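Adhesin (Streptococcus sanguinis SK1 = NCTC 7863, PDB 6VT2) probably mediates bacterial attachment to host surfaces by binding sialylated glycans through tandem Siglec-like modules of a serine-rich repeat adhesin. Local coordinates at residues Leu289-Val301 and Glu312-Thr324. Residues are numbered along the deposited sequence; the frame is centred on the assembly and turned at random.
Sequences LPAGPGGKYTFKV and EAKIFRIVFANQT. With CA (calcium ion), chain G; SIA (N-acetyl-alpha-neuraminic acid), chain C.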
loop_
_atom_site.group_PDB
_atom_site.type_symbol
_atom_site.label_atom_id
_atom_site.label_comp_id
_atom_site.label_asym_id
_atom_site.label_seq_id
_atom_site.Cartn_x
_atom_site.Cartn_y
_atom_site.Cartn_z
ATOM N N LEU A 289 -0.480 40.122 16.479
ATOM C CA LEU A 289 0.668 40.084 15.590
ATOM C C LEU A 289 0.321 40.794 14.291
ATOM O O LEU A 289 -0.515 40.294 13.531
ATOM C CB LEU A 289 1.080 38.647 15.309
ATOM C CG LEU A 289 1.626 37.952 16.559
ATOM C CD1 LEU A 289 1.985 36.564 16.221
ATOM C CD2 LEU A 289 2.850 38.652 17.154
ATOM N N PRO A 290 1.009 41.864 13.948
ATOM C CA PRO A 290 0.746 42.525 12.679
ATOM C C PRO A 290 1.357 41.791 11.506
ATOM O O PRO A 290 2.394 41.140 11.606
ATOM C CB PRO A 290 1.417 43.889 12.853
ATOM C CG PRO A 290 2.455 43.664 13.863
ATOM C CD PRO A 290 1.922 42.612 14.798
ATOM N N ALA A 291 0.706 41.933 10.364
ATOM C CA ALA A 291 1.294 41.545 9.110
ATOM C C ALA A 291 2.324 42.590 8.715
ATOM O O ALA A 291 2.297 43.741 9.163
ATOM C CB ALA A 291 0.216 41.414 8.041
ATOM N N GLY A 292 3.216 42.199 7.842
ATOM C CA GLY A 292 4.253 43.105 7.411
ATOM C C GLY A 292 5.529 42.343 7.221
ATOM O O GLY A 292 5.556 41.112 7.304
ATOM N N PRO A 293 6.630 43.055 6.969
ATOM C CA PRO A 293 7.911 42.358 6.703
ATOM C C PRO A 293 8.334 41.421 7.798
ATOM O O PRO A 293 8.892 40.342 7.525
ATOM C CB PRO A 293 8.931 43.496 6.559
ATOM C CG PRO A 293 8.193 44.760 6.977
ATOM C CD PRO A 293 6.719 44.513 6.782
ATOM N N GLY A 294 8.072 41.792 9.030
ATOM C CA GLY A 294 8.399 40.937 10.150
ATOM C C GLY A 294 7.320 39.990 10.561
ATOM O O GLY A 294 7.505 39.259 11.552
ATOM N N GLY A 295 6.175 40.053 9.875
ATOM C CA GLY A 295 5.035 39.229 10.225
ATOM C C GLY A 295 5.166 37.836 9.658
ATOM O O GLY A 295 4.573 37.490 8.651
ATOM N N LYS A 296 6.039 37.064 10.282
ATOM C CA LYS A 296 6.400 35.752 9.795
ATOM C C LYS A 296 7.161 35.007 10.868
ATOM O O LYS A 296 7.652 35.579 11.847
ATOM C CB LYS A 296 7.266 35.800 8.550
ATOM C CG LYS A 296 8.564 36.502 8.811
ATOM C CD LYS A 296 9.607 36.387 7.704
ATOM C CE LYS A 296 10.703 37.410 7.991
ATOM N NZ LYS A 296 11.851 37.365 7.088
ATOM N N TYR A 297 7.159 33.705 10.708
ATOM C CA TYR A 297 7.999 32.834 11.493
ATOM C C TYR A 297 8.722 31.924 10.525
ATOM O O TYR A 297 8.106 31.311 9.640
ATOM C CB TYR A 297 7.209 31.982 12.469
ATOM C CG TYR A 297 6.527 32.712 13.557
ATOM C CD1 TYR A 297 7.246 33.468 14.463
ATOM C CD2 TYR A 297 5.164 32.694 13.681
ATOM C CE1 TYR A 297 6.660 34.132 15.488
ATOM C CE2 TYR A 297 4.551 33.373 14.726
ATOM C CZ TYR A 297 5.288 34.085 15.613
ATOM O OH TYR A 297 4.732 34.800 16.621
ATOM N N THR A 298 10.030 31.852 10.682
ATOM C CA THR A 298 10.901 31.020 9.850
ATOM C C THR A 298 11.361 29.834 10.668
ATOM O O THR A 298 12.050 30.004 11.680
ATOM C CB THR A 298 12.087 31.829 9.365
ATOM O OG1 THR A 298 11.599 33.027 8.710
ATOM C CG2 THR A 298 12.903 30.965 8.332
ATOM N N PHE A 299 10.852 28.670 10.319
ATOM C CA PHE A 299 11.089 27.434 11.028
ATOM C C PHE A 299 12.209 26.663 10.365
ATOM O O PHE A 299 12.469 26.809 9.171
ATOM C CB PHE A 299 9.831 26.556 11.024
ATOM C CG PHE A 299 8.659 27.179 11.692
ATOM C CD1 PHE A 299 7.787 27.980 10.974
ATOM C CD2 PHE A 299 8.409 26.969 13.013
ATOM C CE1 PHE A 299 6.729 28.583 11.568
ATOM C CE2 PHE A 299 7.294 27.519 13.606
ATOM C CZ PHE A 299 6.462 28.352 12.885
ATOM N N LYS A 300 12.783 25.754 11.140
ATOM C CA LYS A 300 13.750 24.799 10.634
ATOM C C LYS A 300 13.269 23.443 11.108
ATOM O O LYS A 300 13.014 23.236 12.304
ATOM C CB LYS A 300 15.161 25.133 11.169
ATOM C CG LYS A 300 15.665 26.512 10.676
ATOM C CD LYS A 300 17.171 26.615 10.678
ATOM C CE LYS A 300 17.759 26.611 12.090
ATOM N NZ LYS A 300 19.226 26.281 12.083
ATOM N N VAL A 301 13.193 22.509 10.193
ATOM C CA VAL A 301 12.721 21.166 10.493
ATOM C C VAL A 301 13.768 20.177 9.994
ATOM O O VAL A 301 14.388 20.375 8.947
ATOM C CB VAL A 301 11.323 20.912 9.891
ATOM C CG1 VAL A 301 11.345 20.961 8.378
ATOM C CG2 VAL A 301 10.796 19.655 10.435
ATOM N N GLU A 312 19.461 17.652 6.931
ATOM C CA GLU A 312 19.822 18.996 7.314
ATOM C C GLU A 312 18.562 19.738 7.755
ATOM O O GLU A 312 17.435 19.328 7.467
ATOM C CB GLU A 312 20.484 19.722 6.155
ATOM C CG GLU A 312 21.777 19.059 5.728
ATOM C CD GLU A 312 22.643 20.002 4.863
ATOM O OE1 GLU A 312 22.216 21.168 4.574
ATOM O OE2 GLU A 312 23.772 19.581 4.518
ATOM N N ALA A 313 18.772 20.835 8.458
ATOM C CA ALA A 313 17.684 21.720 8.839
ATOM C C ALA A 313 17.142 22.380 7.599
ATOM O O ALA A 313 17.895 22.967 6.838
ATOM C CB ALA A 313 18.178 22.772 9.816
ATOM N N LYS A 314 15.837 22.237 7.372
ATOM C CA LYS A 314 15.170 22.715 6.173
ATOM C C LYS A 314 14.154 23.768 6.605
ATOM O O LYS A 314 13.523 23.579 7.576
ATOM C CB LYS A 314 14.447 21.554 5.505
ATOM C CG LYS A 314 15.360 20.375 5.249
ATOM C CD LYS A 314 16.223 20.632 4.089
ATOM C CE LYS A 314 17.245 19.541 3.827
ATOM N NZ LYS A 314 18.275 20.049 2.898
ATOM N N ILE A 315 14.050 24.821 5.822
ATOM C CA ILE A 315 13.247 26.010 6.163
ATOM C C ILE A 315 11.838 25.870 5.618
ATOM O O ILE A 315 11.693 25.354 4.618
ATOM C CB ILE A 315 13.840 27.256 5.490
ATOM C CG1 ILE A 315 15.212 27.502 6.090
ATOM C CG2 ILE A 315 12.966 28.499 5.589
ATOM C CD1 ILE A 315 15.164 27.808 7.507
ATOM N N PHE A 316 10.874 26.308 6.387
ATOM C CA PHE A 316 9.539 26.658 5.904
ATOM C C PHE A 316 9.102 27.841 6.751
ATOM O O PHE A 316 9.724 28.155 7.770
ATOM C CB PHE A 316 8.546 25.516 5.954
ATOM C CG PHE A 316 8.149 25.135 7.293
ATOM C CD1 PHE A 316 8.913 24.313 8.036
ATOM C CD2 PHE A 316 6.988 25.595 7.851
ATOM C CE1 PHE A 316 8.578 23.965 9.326
ATOM C CE2 PHE A 316 6.640 25.247 9.137
ATOM C CZ PHE A 316 7.405 24.402 9.873
ATOM N N ARG A 317 8.108 28.582 6.252
ATOM C CA ARG A 317 7.645 29.735 6.984
ATOM C C ARG A 317 6.143 29.742 7.112
ATOM O O ARG A 317 5.429 29.204 6.291
ATOM C CB ARG A 317 8.043 31.067 6.297
ATOM C CG ARG A 317 9.544 31.105 5.921
ATOM C CD ARG A 317 10.016 32.484 5.556
ATOM N NE ARG A 317 9.310 32.992 4.414
ATOM C CZ ARG A 317 9.533 34.212 3.923
ATOM N NH1 ARG A 317 10.442 35.001 4.484
ATOM N NH2 ARG A 317 8.842 34.625 2.895
ATOM N N ILE A 318 5.705 30.350 8.174
ATOM C CA ILE A 318 4.348 30.856 8.288
ATOM C C ILE A 318 4.437 32.337 8.034
ATOM O O ILE A 318 5.197 33.021 8.707
ATOM C CB ILE A 318 3.734 30.523 9.655
ATOM C CG1 ILE A 318 3.371 29.064 9.629
ATOM C CG2 ILE A 318 2.491 31.420 9.934
ATOM C CD1 ILE A 318 2.960 28.531 10.996
ATOM N N VAL A 319 3.589 32.851 7.136
ATOM C CA VAL A 319 3.545 34.263 6.787
ATOM C C VAL A 319 2.149 34.769 7.090
ATOM O O VAL A 319 1.164 34.163 6.684
ATOM C CB VAL A 319 3.940 34.520 5.329
ATOM C CG1 VAL A 319 3.792 35.981 5.007
ATOM C CG2 VAL A 319 5.404 34.041 5.162
ATOM N N PHE A 320 2.078 35.871 7.801
ATOM C CA PHE A 320 0.805 36.416 8.257
ATOM C C PHE A 320 0.196 37.250 7.145
ATOM O O PHE A 320 0.890 37.969 6.422
ATOM C CB PHE A 320 0.964 37.296 9.499
ATOM C CG PHE A 320 1.844 36.754 10.581
ATOM C CD1 PHE A 320 2.119 35.397 10.738
ATOM C CD2 PHE A 320 2.368 37.619 11.479
ATOM C CE1 PHE A 320 2.981 34.960 11.747
ATOM C CE2 PHE A 320 3.200 37.194 12.488
ATOM C CZ PHE A 320 3.510 35.862 12.601
ATOM N N ALA A 321 -1.093 37.177 7.030
ATOM C CA ALA A 321 -1.827 38.024 6.103
ATOM C C ALA A 321 -3.007 38.671 6.790
ATOM O O ALA A 321 -3.641 38.102 7.661
ATOM C CB ALA A 321 -2.296 37.223 4.922
ATOM N N ASN A 322 -3.335 39.857 6.320
ATOM C CA ASN A 322 -4.531 40.520 6.791
ATOM C C ASN A 322 -5.725 39.888 6.127
ATOM O O ASN A 322 -5.667 39.497 4.957
ATOM C CB ASN A 322 -4.502 41.992 6.433
ATOM C CG ASN A 322 -3.432 42.734 7.119
ATOM O OD1 ASN A 322 -3.253 42.634 8.333
ATOM N ND2 ASN A 322 -2.686 43.485 6.368
ATOM N N GLN A 323 -6.843 39.907 6.821
ATOM C CA GLN A 323 -8.066 39.378 6.224
ATOM C C GLN A 323 -8.467 40.076 4.944
ATOM O O GLN A 323 -9.061 39.432 4.061
ATOM C CB GLN A 323 -9.212 39.437 7.232
ATOM C CG GLN A 323 -9.045 38.348 8.261
ATOM C CD GLN A 323 -10.163 38.302 9.244
ATOM O OE1 GLN A 323 -11.334 38.679 8.912
ATOM N NE2 GLN A 323 -9.855 37.904 10.472
ATOM N N THR A 324 -8.179 41.349 4.832
ATOM C CA THR A 324 -8.549 42.018 3.610
ATOM C C THR A 324 -7.872 41.381 2.421
ATOM O O THR A 324 -8.376 41.511 1.311
ATOM C CB THR A 324 -8.277 43.513 3.705
ATOM O OG1 THR A 324 -8.801 44.086 2.499
ATOM C CG2 THR A 324 -6.817 43.835 3.810
HETATM CA CA CA G . -9.725 43.129 0.210
HETATM C C1 SIA C . 11.834 34.789 11.670
HETATM C C2 SIA C . 12.438 35.896 12.640
HETATM C C3 SIA C . 12.035 37.335 12.285
HETATM C C4 SIA C . 10.531 37.563 12.423
HETATM C C5 SIA C . 10.050 37.190 13.830
HETATM C C6 SIA C . 10.561 35.782 14.227
HETATM C C7 SIA C . 10.364 35.448 15.718
HETATM C C8 SIA C . 11.174 34.178 16.073
HETATM C C9 SIA C . 10.817 33.647 17.456
HETATM C C10 SIA C . 7.865 38.029 14.661
HETATM C C11 SIA C . 6.340 37.919 14.557
HETATM N N5 SIA C . 8.587 37.205 13.863
HETATM O O1A SIA C . 11.491 33.724 12.258
HETATM O O1B SIA C . 11.785 35.057 10.451
HETATM O O4 SIA C . 10.163 38.936 12.200
HETATM O O6 SIA C . 11.966 35.653 14.010
HETATM O O7 SIA C . 10.725 36.563 16.523
HETATM O O8 SIA C . 11.004 33.173 15.072
HETATM O O9 SIA C . 11.780 32.668 17.857
HETATM O O10 SIA C . 8.397 38.825 15.424
HETATM O O HOH W 1 3.143 39.344 7.108
HETATM O O HOH W 2 12.547 34.468 6.655
HETATM O O HOH W 3 11.008 37.970 4.496
HETATM O O HOH W 4 -9.118 41.675 -1.723
HETATM O O HOH W 5 -7.642 44.102 -0.527
HETATM O O HOH W 6 -10.731 43.764 -1.815
#
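Gly295 O accepts from Phe320 N, 3.1 Å away in a nearly straight bond (174°) whose donor stands above the carbonyl plane; a water taking the N-H of Gly292 also lies within bonding distance of Gly295 O and Phe320 O. The Phe320 ring lies flat beneath this peptide: Gly295 C, 3.3 Å above the ring plane, and Lys296 N both lie over one face, toward its rim. CG of Phe320 is anti to its own carbonyl carbon (chi1 -45°), which turns the ring under the loop; its edge meets the face of Tyr297 in an offset edge-to-face pair, planes at 67°. Phe320 CE2 also touches the sialic acid methyl C11, lining the glycan site of the Siglec-like module, where strands 296-305 and 314-321 form an antiparallel hairpin with hydrogen-bonded pairs Tyr297/Ile318, Phe299/Phe316 and Val301/Lys314. Strand 296-305 meets the sugar with backbone and side chain: Lys296 O accepts from SIA N5, Thr298 N donates to O1A, and Thr298 OG1 donates to O1B (2.7 Å). Two waters accept from both Lys296 NZ and Arg317 NH1, one also donating to Thr298 OG1; Lys296 NZ lies near the carboxylate, and Arg317 NH2 is salt-bridged to Asp213. On the face that carries Tyr297, Phe299 CB makes a CH-pi contact over the Phe316 ring, 3.6 Å from its centroid; the two rings are near parallel but slid apart.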